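PDB 5T79: aldo-keto Reductase, OXIDOREDUCTASE from Salmonella typhimurium, which binds NADPH and probably works as an aldo-keto reductase that converts 3-hydroxybutanal to 1,3-butanediol. Local coordinates for residues 134-139 against 189-194; 148-153 against 165-170; 218-223 against 289-294. All coordinates share one frame; numbering follows the deposited sequence. Where two conformers were deposited one is given.

Interaction 1: 134-139 against 189-194. With NDP (NADPH dihydro-nicotinamide-adenine-dinucleotide phosphate), chain E.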
loop_
_atom_site.group_PDB
_atom_site.type_symbol
_atom_site.label_atom_id
_atom_site.label_comp_id
_atom_site.label_asym_id
_atom_site.label_seq_id
_atom_site.Cartn_x
_atom_site.Cartn_y
_atom_site.Cartn_z
ATOM N N ILE A 134 -10.718 -1.572 -4.714
ATOM C CA ILE A 134 -10.750 -1.025 -3.359
ATOM C C ILE A 134 -10.742 0.483 -3.403
ATOM O O ILE A 134 -9.852 1.074 -4.035
ATOM C CB ILE A 134 -9.559 -1.497 -2.449
ATOM C CG1 ILE A 134 -9.290 -3.024 -2.558
ATOM C CG2 ILE A 134 -9.831 -1.079 -0.980
ATOM C CD1 ILE A 134 -7.927 -3.476 -1.849
ATOM N N PHE A 135 -11.694 1.112 -2.706
ATOM C CA PHE A 135 -11.681 2.575 -2.587
ATOM C C PHE A 135 -11.427 2.935 -1.140
ATOM O O PHE A 135 -12.156 2.480 -0.278
ATOM C CB PHE A 135 -12.988 3.223 -3.118
ATOM C CG PHE A 135 -12.987 4.735 -3.081
ATOM C CD1 PHE A 135 -11.995 5.468 -3.736
ATOM C CD2 PHE A 135 -13.970 5.429 -2.383
ATOM C CE1 PHE A 135 -12.000 6.870 -3.703
ATOM C CE2 PHE A 135 -13.967 6.829 -2.343
ATOM C CZ PHE A 135 -13.003 7.540 -3.036
ATOM N N TYR A 136 -10.436 3.818 -0.864
ATOM C CA TYR A 136 -10.136 4.181 0.513
ATOM C C TYR A 136 -10.530 5.572 0.882
ATOM O O TYR A 136 -10.389 6.475 0.062
ATOM C CB TYR A 136 -8.600 4.173 0.729
ATOM C CG TYR A 136 -7.911 2.830 0.820
ATOM C CD1 TYR A 136 -7.443 2.185 -0.324
ATOM C CD2 TYR A 136 -7.600 2.273 2.057
ATOM C CE1 TYR A 136 -6.674 1.014 -0.233
ATOM C CE2 TYR A 136 -6.840 1.104 2.160
ATOM C CZ TYR A 136 -6.377 0.482 1.015
ATOM O OH TYR A 136 -5.614 -0.651 1.137
ATOM N N HIS A 137 -10.864 5.784 2.174
ATOM C CA HIS A 137 -10.831 7.124 2.761
ATOM C C HIS A 137 -9.360 7.256 3.158
ATOM O O HIS A 137 -8.869 6.436 3.947
ATOM C CB HIS A 137 -11.790 7.312 3.942
ATOM C CG HIS A 137 -11.804 8.738 4.416
ATOM N ND1 HIS A 137 -11.991 9.050 5.753
ATOM C CD2 HIS A 137 -11.603 9.889 3.722
ATOM C CE1 HIS A 137 -11.973 10.373 5.822
ATOM N NE2 HIS A 137 -11.701 10.924 4.630
ATOM N N HIS A 138 -8.624 8.210 2.543
ATOM C CA HIS A 138 -7.161 8.320 2.632
ATOM C C HIS A 138 -6.612 8.701 4.026
ATOM O O HIS A 138 -5.467 8.345 4.353
ATOM C CB HIS A 138 -6.672 9.332 1.578
ATOM C CG HIS A 138 -5.283 9.125 1.050
ATOM N ND1 HIS A 138 -4.892 9.682 -0.155
ATOM C CD2 HIS A 138 -4.230 8.461 1.585
ATOM C CE1 HIS A 138 -3.606 9.378 -0.291
ATOM N NE2 HIS A 138 -3.174 8.615 0.713
ATOM N N ARG A 139 -7.393 9.432 4.834
ATOM C CA ARG A 139 -6.955 9.830 6.181
ATOM C C ARG A 139 -8.163 10.312 6.959
ATOM O O ARG A 139 -9.135 10.741 6.327
ATOM C CB ARG A 139 -5.876 10.948 6.135
ATOM C CG ARG A 139 -6.350 12.211 5.389
ATOM C CD ARG A 139 -5.809 13.500 5.983
ATOM N NE ARG A 139 -6.064 14.643 5.097
ATOM C CZ ARG A 139 -5.494 15.838 5.228
ATOM N NH1 ARG A 139 -4.641 16.071 6.217
ATOM N NH2 ARG A 139 -5.791 16.817 4.384
ATOM N N CYS A 189 -15.646 -3.235 6.194
ATOM C CA CYS A 189 -14.332 -2.701 5.845
ATOM C C CYS A 189 -13.409 -3.843 5.427
ATOM O O CYS A 189 -13.207 -4.760 6.204
ATOM C CB CYS A 189 -13.745 -1.947 7.032
ATOM S SG CYS A 189 -12.205 -1.097 6.649
ATOM N N LEU A 190 -12.850 -3.790 4.226
ATOM C CA LEU A 190 -11.956 -4.876 3.802
ATOM C C LEU A 190 -10.588 -4.780 4.453
ATOM O O LEU A 190 -9.994 -5.807 4.824
ATOM C CB LEU A 190 -11.770 -4.860 2.251
ATOM C CG LEU A 190 -10.781 -5.913 1.681
ATOM C CD1 LEU A 190 -11.349 -7.316 1.794
ATOM C CD2 LEU A 190 -10.408 -5.643 0.205
ATOM N N ILE A 191 -10.049 -3.542 4.526
ATOM C CA ILE A 191 -8.644 -3.344 4.829
ATOM C C ILE A 191 -8.342 -1.988 5.457
ATOM O O ILE A 191 -9.071 -1.012 5.273
ATOM C CB ILE A 191 -7.879 -3.507 3.449
ATOM C CG1 ILE A 191 -6.327 -3.641 3.622
ATOM C CG2 ILE A 191 -8.248 -2.394 2.406
ATOM C CD1 ILE A 191 -5.623 -4.218 2.355
ATOM N N HIS A 192 -7.205 -1.946 6.149
ATOM C CA HIS A 192 -6.625 -0.750 6.725
ATOM C C HIS A 192 -5.235 -0.613 6.158
ATOM O O HIS A 192 -4.485 -1.592 6.126
ATOM C CB HIS A 192 -6.576 -0.858 8.259
ATOM C CG HIS A 192 -6.169 0.411 8.959
ATOM N ND1 HIS A 192 -4.962 1.043 8.682
ATOM C CD2 HIS A 192 -6.800 1.092 9.939
ATOM C CE1 HIS A 192 -4.898 2.082 9.505
ATOM N NE2 HIS A 192 -5.984 2.158 10.277
ATOM N N GLN A 193 -4.889 0.595 5.708
ATOM C CA GLN A 193 -3.567 0.881 5.204
ATOM C C GLN A 193 -2.858 1.847 6.161
ATOM O O GLN A 193 -2.996 3.070 6.027
ATOM C CB GLN A 193 -3.622 1.447 3.783
ATOM C CG GLN A 193 -2.225 1.727 3.203
ATOM C CD GLN A 193 -2.255 2.107 1.750
ATOM O OE1 GLN A 193 -1.647 3.095 1.367
ATOM N NE2 GLN A 193 -2.945 1.351 0.895
ATOM N N PRO A 194 -2.057 1.299 7.100
ATOM C CA PRO A 194 -1.270 2.158 7.994
ATOM C C PRO A 194 0.192 2.258 7.567
ATOM O O PRO A 194 0.720 1.356 6.893
ATOM C CB PRO A 194 -1.318 1.384 9.317
ATOM C CG PRO A 194 -1.321 -0.108 8.880
ATOM C CD PRO A 194 -1.879 -0.130 7.436
HETATM P PA NDP E . 9.102 2.235 0.353
HETATM O O1A NDP E . 9.047 0.801 -0.081
HETATM O O2A NDP E . 9.149 2.688 1.742
HETATM O O5B NDP E . 10.321 3.014 -0.352
HETATM C C5B NDP E . 10.242 3.065 -1.791
HETATM C C4B NDP E . 11.407 3.816 -2.373
HETATM O O4B NDP E . 12.633 3.351 -1.765
HETATM C C3B NDP E . 11.567 3.619 -3.880
HETATM O O3B NDP E . 10.899 4.660 -4.590
HETATM C C2B NDP E . 13.077 3.623 -4.079
HETATM O O2B NDP E . 13.579 4.967 -4.251
HETATM C C1B NDP E . 13.599 3.059 -2.756
HETATM N N9A NDP E . 13.835 1.619 -2.757
HETATM C C8A NDP E . 12.903 0.614 -2.742
HETATM N N7A NDP E . 13.417 -0.592 -2.737
HETATM C C5A NDP E . 14.786 -0.366 -2.759
HETATM C C6A NDP E . 15.892 -1.237 -2.831
HETATM N N6A NDP E . 15.798 -2.569 -2.754
HETATM N N1A NDP E . 17.121 -0.681 -2.928
HETATM C C2A NDP E . 17.231 0.652 -2.897
HETATM N N3A NDP E . 16.265 1.571 -2.807
HETATM C C4A NDP E . 15.056 0.993 -2.762
HETATM O O3 NDP E . 7.724 2.701 -0.282
HETATM P PN NDP E . 7.077 4.160 -0.166
HETATM O O1N NDP E . 7.460 4.708 -1.491
HETATM O O2N NDP E . 7.471 4.899 1.104
HETATM O O5D NDP E . 5.466 4.045 0.006
HETATM C C5D NDP E . 4.879 2.743 -0.270
HETATM C C4D NDP E . 3.536 2.890 -0.948
HETATM O O4D NDP E . 2.542 3.194 0.048
HETATM C C3D NDP E . 3.409 3.992 -1.984
HETATM O O3D NDP E . 3.932 3.568 -3.234
HETATM C C2D NDP E . 1.906 4.305 -1.956
HETATM O O2D NDP E . 1.056 3.561 -2.828
HETATM C C1D NDP E . 1.555 4.051 -0.488
HETATM N N1N NDP E . 1.567 5.273 0.343
HETATM C C2N NDP E . 0.374 5.599 0.987
HETATM C C3N NDP E . 0.249 6.680 1.776
HETATM C C7N NDP E . -0.966 6.805 2.656
HETATM O O7N NDP E . -1.049 7.856 3.309
HETATM N N7N NDP E . -1.913 5.865 2.689
HETATM C C4N NDP E . 1.342 7.716 1.799
HETATM C C5N NDP E . 2.640 7.166 1.313
HETATM C C6N NDP E . 2.728 6.050 0.617
HETATM P P2B NDP E . 14.645 5.517 -5.347
HETATM O O1X NDP E . 14.144 6.535 -6.303
HETATM O O2X NDP E . 15.744 6.042 -4.433
HETATM O O3X NDP E . 15.181 4.258 -6.020
#
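Tyr136 and Gln193 meet inside the barrel, their side chains crossing at about a right angle with the phenol ring and the amide plane turned 69° apart. Tyr136 CE2 rests on Gln193 CB at 3.6 Å, while Tyr136 OH lies 3.3 Å from Gln193 NE2. The hydroxyl end of the same ring also packs on Ile191, whose CG2 is 3.7 Å from Tyr136 CZ. Two residues earlier on the same side of the strand, Ile134 splits its branches between two partners: CD1 touches Leu190 CD2 at 3.9 Å and CG2 touches Ile191 CG2 at 4.0 Å. With CG anti to the backbone N (chi1 -178°) and an extended chain beyond it, Gln193 carries its amide forward to NADPH. There Gln193 OE1 accepts a nearly straight hydrogen bond from the carboxamide N7N of the cofactor (3.1 Å, 169°), and its NE2 is hydrogen-bonded to Asp61, which fixes the amide's rotation from the other end. His138 presents its ring edge to the same carboxamide, with NE2 3.4 Å from the cofactor's O7N. Further out, Ile219 of strand 217-220 covers Tyr136, Ile191 and Gln193. The two segments are not neighbours in the sheet; strand 162-168 runs between them, and their inward side chains fill the interior of the TIM barrel beneath the nicotinamide end of the aldo-keto reductase cofactor site.

Interaction 2: 148-153 against 165-170. With NDP (NADPH dihydro-nicotinamide-adenine-dinucleotide phosphate), chain E.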
loop_
_atom_site.group_PDB
_atom_site.type_symbol
_atom_site.label_atom_id
_atom_site.label_comp_id
_atom_site.label_asym_id
_atom_site.label_seq_id
_atom_site.Cartn_x
_atom_site.Cartn_y
_atom_site.Cartn_z
ATOM N N GLU A 148 -21.109 10.141 7.757
ATOM C CA GLU A 148 -21.277 10.646 6.391
ATOM C C GLU A 148 -20.221 10.047 5.467
ATOM O O GLU A 148 -20.535 9.618 4.342
ATOM C CB GLU A 148 -21.209 12.194 6.337
ATOM C CG GLU A 148 -21.256 12.731 4.901
ATOM C CD GLU A 148 -21.209 14.239 4.764
ATOM O OE1 GLU A 148 -21.874 14.930 5.563
ATOM O OE2 GLU A 148 -20.575 14.730 3.810
ATOM N N THR A 149 -18.960 10.037 5.933
ATOM C CA THR A 149 -17.855 9.498 5.134
ATOM C C THR A 149 -18.067 8.008 4.850
ATOM O O THR A 149 -17.857 7.554 3.728
ATOM C CB THR A 149 -16.507 9.709 5.842
ATOM O OG1 THR A 149 -16.377 11.096 6.199
ATOM C CG2 THR A 149 -15.339 9.327 4.928
ATOM N N MET A 150 -18.479 7.258 5.874
ATOM C CA MET A 150 -18.680 5.819 5.745
ATOM C C MET A 150 -19.878 5.500 4.868
ATOM O O MET A 150 -19.828 4.523 4.100
ATOM C CB MET A 150 -18.817 5.156 7.122
ATOM C CG MET A 150 -17.545 5.236 7.966
ATOM S SD MET A 150 -16.018 4.499 7.294
ATOM C CE MET A 150 -15.172 5.953 6.740
ATOM N N LYS A 151 -20.950 6.304 4.979
ATOM C CA LYS A 151 -22.133 6.154 4.131
ATOM C C LYS A 151 -21.766 6.433 2.636
ATOM O O LYS A 151 -22.344 5.787 1.751
ATOM C CB LYS A 151 -23.253 7.081 4.598
ATOM C CG LYS A 151 -24.586 6.798 3.903
ATOM C CD LYS A 151 -25.763 7.305 4.700
ATOM C CE LYS A 151 -26.200 6.362 5.793
ATOM N NZ LYS A 151 -27.074 7.064 6.766
ATOM N N ALA A 152 -20.819 7.379 2.369
ATOM C CA ALA A 152 -20.339 7.645 0.993
ATOM C C ALA A 152 -19.603 6.400 0.458
ATOM O O ALA A 152 -19.823 6.018 -0.687
ATOM C CB ALA A 152 -19.429 8.864 0.948
ATOM N N LEU A 153 -18.791 5.724 1.306
ATOM C CA LEU A 153 -18.110 4.473 0.913
ATOM C C LEU A 153 -19.143 3.371 0.614
ATOM O O LEU A 153 -19.053 2.711 -0.421
ATOM C CB LEU A 153 -17.131 4.000 2.017
ATOM C CG LEU A 153 -15.928 4.937 2.294
ATOM C CD1 LEU A 153 -15.047 4.337 3.391
ATOM C CD2 LEU A 153 -15.064 5.160 1.003
ATOM N N VAL A 165 -14.120 -1.505 0.136
ATOM C CA VAL A 165 -13.651 -0.225 0.669
ATOM C C VAL A 165 -12.631 -0.446 1.765
ATOM O O VAL A 165 -12.569 -1.536 2.343
ATOM C CB VAL A 165 -14.788 0.728 1.137
ATOM C CG1 VAL A 165 -15.599 1.223 -0.061
ATOM C CG2 VAL A 165 -15.682 0.084 2.209
ATOM N N GLY A 166 -11.857 0.604 2.049
ATOM C CA GLY A 166 -10.859 0.557 3.107
ATOM C C GLY A 166 -10.659 1.903 3.760
ATOM O O GLY A 166 -11.239 2.901 3.313
ATOM N N ILE A 167 -9.835 1.927 4.821
ATOM C CA ILE A 167 -9.467 3.160 5.529
ATOM C C ILE A 167 -7.947 3.181 5.619
ATOM O O ILE A 167 -7.297 2.129 5.620
ATOM C CB ILE A 167 -10.149 3.287 6.920
ATOM C CG1 ILE A 167 -9.819 2.065 7.824
ATOM C CG2 ILE A 167 -11.673 3.546 6.776
ATOM C CD1 ILE A 167 -10.415 2.144 9.287
ATOM N N SER A 168 -7.384 4.365 5.644
ATOM C CA SER A 168 -5.934 4.518 5.731
ATOM C C SER A 168 -5.595 5.573 6.762
ATOM O O SER A 168 -6.350 6.553 6.912
ATOM C CB SER A 168 -5.368 4.909 4.358
ATOM O OG SER A 168 -3.952 5.033 4.393
ATOM N N ASN A 169 -4.473 5.377 7.495
ATOM C CA ASN A 169 -3.986 6.325 8.512
ATOM C C ASN A 169 -4.969 6.570 9.662
ATOM O O ASN A 169 -4.859 7.586 10.355
ATOM C CB ASN A 169 -3.625 7.673 7.854
ATOM C CG ASN A 169 -2.558 7.527 6.802
ATOM O OD1 ASN A 169 -1.475 7.006 7.064
ATOM N ND2 ASN A 169 -2.859 7.914 5.579
ATOM N N TYR A 170 -5.895 5.631 9.904
ATOM C CA TYR A 170 -6.836 5.778 11.005
ATOM C C TYR A 170 -6.228 5.232 12.303
ATOM O O TYR A 170 -5.851 4.060 12.332
ATOM C CB TYR A 170 -8.141 5.013 10.690
ATOM C CG TYR A 170 -9.225 5.819 10.004
ATOM C CD1 TYR A 170 -8.985 6.463 8.786
ATOM C CD2 TYR A 170 -10.518 5.849 10.511
ATOM C CE1 TYR A 170 -9.995 7.171 8.130
ATOM C CE2 TYR A 170 -11.536 6.553 9.864
ATOM C CZ TYR A 170 -11.271 7.210 8.678
ATOM O OH TYR A 170 -12.300 7.907 8.096
HETATM P PA NDP E . 9.102 2.235 0.353
HETATM O O1A NDP E . 9.047 0.801 -0.081
HETATM O O2A NDP E . 9.149 2.688 1.742
HETATM O O5B NDP E . 10.321 3.014 -0.352
HETATM C C5B NDP E . 10.242 3.065 -1.791
HETATM C C4B NDP E . 11.407 3.816 -2.373
HETATM O O4B NDP E . 12.633 3.351 -1.765
HETATM C C3B NDP E . 11.567 3.619 -3.880
HETATM O O3B NDP E . 10.899 4.660 -4.590
HETATM C C2B NDP E . 13.077 3.623 -4.079
HETATM O O2B NDP E . 13.579 4.967 -4.251
HETATM C C1B NDP E . 13.599 3.059 -2.756
HETATM N N9A NDP E . 13.835 1.619 -2.757
HETATM C C8A NDP E . 12.903 0.614 -2.742
HETATM N N7A NDP E . 13.417 -0.592 -2.737
HETATM C C5A NDP E . 14.786 -0.366 -2.759
HETATM C C6A NDP E . 15.892 -1.237 -2.831
HETATM N N6A NDP E . 15.798 -2.569 -2.754
HETATM N N1A NDP E . 17.121 -0.681 -2.928
HETATM C C2A NDP E . 17.231 0.652 -2.897
HETATM N N3A NDP E . 16.265 1.571 -2.807
HETATM C C4A NDP E . 15.056 0.993 -2.762
HETATM O O3 NDP E . 7.724 2.701 -0.282
HETATM P PN NDP E . 7.077 4.160 -0.166
HETATM O O1N NDP E . 7.460 4.708 -1.491
HETATM O O2N NDP E . 7.471 4.899 1.104
HETATM O O5D NDP E . 5.466 4.045 0.006
HETATM C C5D NDP E . 4.879 2.743 -0.270
HETATM C C4D NDP E . 3.536 2.890 -0.948
HETATM O O4D NDP E . 2.542 3.194 0.048
HETATM C C3D NDP E . 3.409 3.992 -1.984
HETATM O O3D NDP E . 3.932 3.568 -3.234
HETATM C C2D NDP E . 1.906 4.305 -1.956
HETATM O O2D NDP E . 1.056 3.561 -2.828
HETATM C C1D NDP E . 1.555 4.051 -0.488
HETATM N N1N NDP E . 1.567 5.273 0.343
HETATM C C2N NDP E . 0.374 5.599 0.987
HETATM C C3N NDP E . 0.249 6.680 1.776
HETATM C C7N NDP E . -0.966 6.805 2.656
HETATM O O7N NDP E . -1.049 7.856 3.309
HETATM N N7N NDP E . -1.913 5.865 2.689
HETATM C C4N NDP E . 1.342 7.716 1.799
HETATM C C5N NDP E . 2.640 7.166 1.313
HETATM C C6N NDP E . 2.728 6.050 0.617
HETATM P P2B NDP E . 14.645 5.517 -5.347
HETATM O O1X NDP E . 14.144 6.535 -6.303
HETATM O O2X NDP E . 15.744 6.042 -4.433
HETATM O O3X NDP E . 15.181 4.258 -6.020
#
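Helix 148-153 runs at 144° to strand 165-168, its axis 9.9 Å away, and the backbones draw nearest where Leu153 faces Val165. Leu153 lays its CB against Val165 CG1 at 3.8 Å, the two side chains crossing at a slant, and its CD1 reaches on toward the carbonyl oxygen of Gly166. Met150 leaves the helix to the side, but its chain bends at chi2 (-59°) and again beyond, which brings CE back to the strand. That methyl sits 4.2 Å from Ile167 CG2 and 3.7 Å from Tyr170 OH, a hydroxyl hydrogen-bonded to His137 ND1. Helix 172-185 packs against Met150 as well. At the end of the strand the contacts turn polar: Ser168, its last residue, accepts a hydrogen bond at OG from N7N of NADPH (2.8 Å), and Asn169, just beyond, gives a straighter one from ND2 to the cofactor's O7N (2.9 Å, 169°). Ser168 OG and Asn169 ND2 are each also hydrogen-bonded to a backbone carbonyl, of Gln193 and His138 respectively, so both groups are held in place for the carboxamide. This is the return half of a beta-alpha-beta crossover in a TIM barrel, with ligand-binding residues at the C-terminal end of the strand.

Interaction 3: 218-223 against 289-294. With NDP (NADPH dihydro-nicotinamide-adenine-dinucleotide phosphate), chain E.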
loop_
_atom_site.group_PDB
_atom_site.type_symbol
_atom_site.label_atom_id
_atom_site.label_comp_id
_atom_site.label_asym_id
_atom_site.label_seq_id
_atom_site.Cartn_x
_atom_site.Cartn_y
_atom_site.Cartn_z
ATOM N N SER A 218 -4.713 -5.789 6.440
ATOM C CA SER A 218 -3.809 -4.660 6.585
ATOM C C SER A 218 -2.717 -4.701 5.548
ATOM O O SER A 218 -2.175 -5.767 5.233
ATOM C CB SER A 218 -3.204 -4.629 7.995
ATOM O OG SER A 218 -2.625 -5.885 8.304
ATOM N N ILE A 219 -2.330 -3.515 5.063
ATOM C CA ILE A 219 -1.281 -3.392 4.059
ATOM C C ILE A 219 -0.332 -2.265 4.530
ATOM O O ILE A 219 -0.742 -1.108 4.636
ATOM C CB ILE A 219 -1.863 -3.195 2.624
ATOM C CG1 ILE A 219 -0.735 -3.115 1.567
ATOM C CG2 ILE A 219 -2.853 -1.977 2.512
ATOM C CD1 ILE A 219 -1.198 -3.308 0.141
ATOM N N ALA A 220 0.919 -2.625 4.849
ATOM C CA ALA A 220 1.897 -1.678 5.391
ATOM C C ALA A 220 2.472 -0.761 4.335
ATOM O O ALA A 220 3.121 -1.227 3.400
ATOM C CB ALA A 220 3.025 -2.439 6.086
ATOM N N PHE A 221 2.278 0.555 4.500
ATOM C CA PHE A 221 2.861 1.477 3.546
ATOM C C PHE A 221 4.134 2.058 4.164
ATOM O O PHE A 221 4.313 2.019 5.388
ATOM C CB PHE A 221 1.866 2.509 3.055
ATOM C CG PHE A 221 1.639 3.722 3.885
ATOM C CD1 PHE A 221 2.492 4.815 3.792
ATOM C CD2 PHE A 221 0.503 3.835 4.672
ATOM C CE1 PHE A 221 2.268 5.958 4.552
ATOM C CE2 PHE A 221 0.250 5.004 5.395
ATOM C CZ PHE A 221 1.131 6.058 5.331
ATOM N N SER A 222 5.028 2.570 3.314
ATOM C CA SER A 222 6.368 3.054 3.693
ATOM C C SER A 222 7.097 1.963 4.523
ATOM O O SER A 222 7.635 2.250 5.602
ATOM C CB SER A 222 6.298 4.386 4.442
ATOM O OG SER A 222 7.569 5.010 4.391
ATOM N N PRO A 223 7.113 0.685 4.054
ATOM C CA PRO A 223 7.775 -0.377 4.849
ATOM C C PRO A 223 9.299 -0.272 4.874
ATOM O O PRO A 223 9.950 -0.966 5.661
ATOM C CB PRO A 223 7.337 -1.648 4.136
ATOM C CG PRO A 223 7.235 -1.229 2.680
ATOM C CD PRO A 223 6.564 0.123 2.793
ATOM N N ASP A 289 2.712 -12.674 11.273
ATOM C CA ASP A 289 1.565 -13.156 10.479
ATOM C C ASP A 289 0.276 -12.362 10.850
ATOM O O ASP A 289 -0.794 -12.945 10.973
ATOM C CB ASP A 289 1.379 -14.691 10.664
ATOM C CG ASP A 289 0.449 -15.337 9.653
ATOM O OD1 ASP A 289 0.252 -14.749 8.562
ATOM O OD2 ASP A 289 -0.097 -16.425 9.957
ATOM N N ASN A 290 0.405 -11.032 11.086
ATOM C CA ASN A 290 -0.747 -10.212 11.457
ATOM C C ASN A 290 -0.803 -8.928 10.601
ATOM O O ASN A 290 -1.432 -7.939 10.977
ATOM C CB ASN A 290 -0.757 -9.907 12.970
ATOM C CG ASN A 290 0.379 -9.067 13.503
ATOM O OD1 ASN A 290 1.373 -8.795 12.830
ATOM N ND2 ASN A 290 0.293 -8.703 14.772
ATOM N N VAL A 291 -0.131 -8.973 9.441
ATOM C CA VAL A 291 -0.129 -7.939 8.387
ATOM C C VAL A 291 -0.349 -8.700 7.088
ATOM O O VAL A 291 0.309 -9.717 6.872
ATOM C CB VAL A 291 1.149 -7.049 8.356
ATOM C CG1 VAL A 291 1.129 -6.116 7.143
ATOM C CG2 VAL A 291 1.288 -6.241 9.652
ATOM N N THR A 292 -1.315 -8.283 6.261
ATOM C CA THR A 292 -1.606 -9.045 5.030
ATOM C C THR A 292 -0.537 -8.875 3.986
ATOM O O THR A 292 -0.132 -9.853 3.349
ATOM C CB THR A 292 -2.948 -8.612 4.379
ATOM O OG1 THR A 292 -3.914 -8.399 5.392
ATOM C CG2 THR A 292 -3.438 -9.603 3.303
ATOM N N SER A 293 -0.162 -7.625 3.716
ATOM C CA SER A 293 0.751 -7.346 2.613
ATOM C C SER A 293 1.682 -6.167 2.934
ATOM O O SER A 293 1.382 -5.349 3.802
ATOM C CB SER A 293 -0.076 -7.014 1.366
ATOM O OG SER A 293 0.722 -6.882 0.191
ATOM N N VAL A 294 2.820 -6.099 2.235
ATOM C CA VAL A 294 3.792 -5.015 2.349
ATOM C C VAL A 294 3.743 -4.227 1.015
ATOM O O VAL A 294 3.821 -4.826 -0.059
ATOM C CB VAL A 294 5.188 -5.571 2.743
ATOM C CG1 VAL A 294 5.953 -6.182 1.573
ATOM C CG2 VAL A 294 6.009 -4.529 3.450
HETATM P PA NDP E . 9.102 2.235 0.353
HETATM O O1A NDP E . 9.047 0.801 -0.081
HETATM O O2A NDP E . 9.149 2.688 1.742
HETATM O O5B NDP E . 10.321 3.014 -0.352
HETATM C C5B NDP E . 10.242 3.065 -1.791
HETATM C C4B NDP E . 11.407 3.816 -2.373
HETATM O O4B NDP E . 12.633 3.351 -1.765
HETATM C C3B NDP E . 11.567 3.619 -3.880
HETATM O O3B NDP E . 10.899 4.660 -4.590
HETATM C C2B NDP E . 13.077 3.623 -4.079
HETATM O O2B NDP E . 13.579 4.967 -4.251
HETATM C C1B NDP E . 13.599 3.059 -2.756
HETATM N N9A NDP E . 13.835 1.619 -2.757
HETATM C C8A NDP E . 12.903 0.614 -2.742
HETATM N N7A NDP E . 13.417 -0.592 -2.737
HETATM C C5A NDP E . 14.786 -0.366 -2.759
HETATM C C6A NDP E . 15.892 -1.237 -2.831
HETATM N N6A NDP E . 15.798 -2.569 -2.754
HETATM N N1A NDP E . 17.121 -0.681 -2.928
HETATM C C2A NDP E . 17.231 0.652 -2.897
HETATM N N3A NDP E . 16.265 1.571 -2.807
HETATM C C4A NDP E . 15.056 0.993 -2.762
HETATM O O3 NDP E . 7.724 2.701 -0.282
HETATM P PN NDP E . 7.077 4.160 -0.166
HETATM O O1N NDP E . 7.460 4.708 -1.491
HETATM O O2N NDP E . 7.471 4.899 1.104
HETATM O O5D NDP E . 5.466 4.045 0.006
HETATM C C5D NDP E . 4.879 2.743 -0.270
HETATM C C4D NDP E . 3.536 2.890 -0.948
HETATM O O4D NDP E . 2.542 3.194 0.048
HETATM C C3D NDP E . 3.409 3.992 -1.984
HETATM O O3D NDP E . 3.932 3.568 -3.234
HETATM C C2D NDP E . 1.906 4.305 -1.956
HETATM O O2D NDP E . 1.056 3.561 -2.828
HETATM C C1D NDP E . 1.555 4.051 -0.488
HETATM N N1N NDP E . 1.567 5.273 0.343
HETATM C C2N NDP E . 0.374 5.599 0.987
HETATM C C3N NDP E . 0.249 6.680 1.776
HETATM C C7N NDP E . -0.966 6.805 2.656
HETATM O O7N NDP E . -1.049 7.856 3.309
HETATM N N7N NDP E . -1.913 5.865 2.689
HETATM C C4N NDP E . 1.342 7.716 1.799
HETATM C C5N NDP E . 2.640 7.166 1.313
HETATM C C6N NDP E . 2.728 6.050 0.617
HETATM P P2B NDP E . 14.645 5.517 -5.347
HETATM O O1X NDP E . 14.144 6.535 -6.303
HETATM O O2X NDP E . 15.744 6.042 -4.433
HETATM O O3X NDP E . 15.181 4.258 -6.020
#
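Ser218 and Thr292, the latter just before its strand, tie the start of this pair together: Ser218 N gives an almost straight hydrogen bond to the threonine OG1 (2.9 Å, 173°). The torsion of Thr292 puts OG1 beside its own backbone N (chi1 -41°), on the side of Ser218, while Thr292 N makes weak bonds to both the carbonyl oxygen and the hydroxyl of that serine. Ser293 N then bonds to Ser218 O (3.1 Å) and Ala220 N to Ser293 O (3.0 Å), the pattern of parallel strands in which one residue, here Ser293, bonds to both neighbours of its opposite number, Ile219. Strands 217-220 and 293-296 are the last two of the parallel TIM barrel, with Ile219 and Ser293 turned to one face of the sheet and Ala220 and Val294 to the other, against helix 277-285. Beyond them the chain from Ala220 enters the cofactor site. Phe221 CB starts at the ribose, 3.2 Å from O4D of NADPH. Its CG lies 3.7 Å from C2N, CD1 3.4 Å from C6N and CE1 3.4 Å from C4N, so the ring follows the nicotinamide, with C3N above its centre. CD2 and CE2 lie by the carboxamide, next to N7N and C7N, and CZ, at the tip, comes 3.5 Å from the carboxamide oxygen O7N. Asn169 also touches this phenylalanine.

Overall arrangement
Of the segments in contact, that on strand 132-137 comes first along the chain, and interaction 1 closes the loop that ends at strand 191-193. Interaction 2 lies wholly within that span: helix 146-158 leads back to strand 162-168, which occupies the place in the sheet between the two strands of interaction 1. His137 and Tyr170, and Gln193 and Ser168, link these two contacts by probable hydrogen bonds. Interaction 3 opens only afterwards, in series, and closes a longer span that holds helices but no strand. Backbone bonding of His192 with Ile219 and of Pro194 with Phe221 joins it to interaction 1. All three meet at the nicotinamide carboxamide of NADPH, and interaction 3 reaches on to its diphosphate.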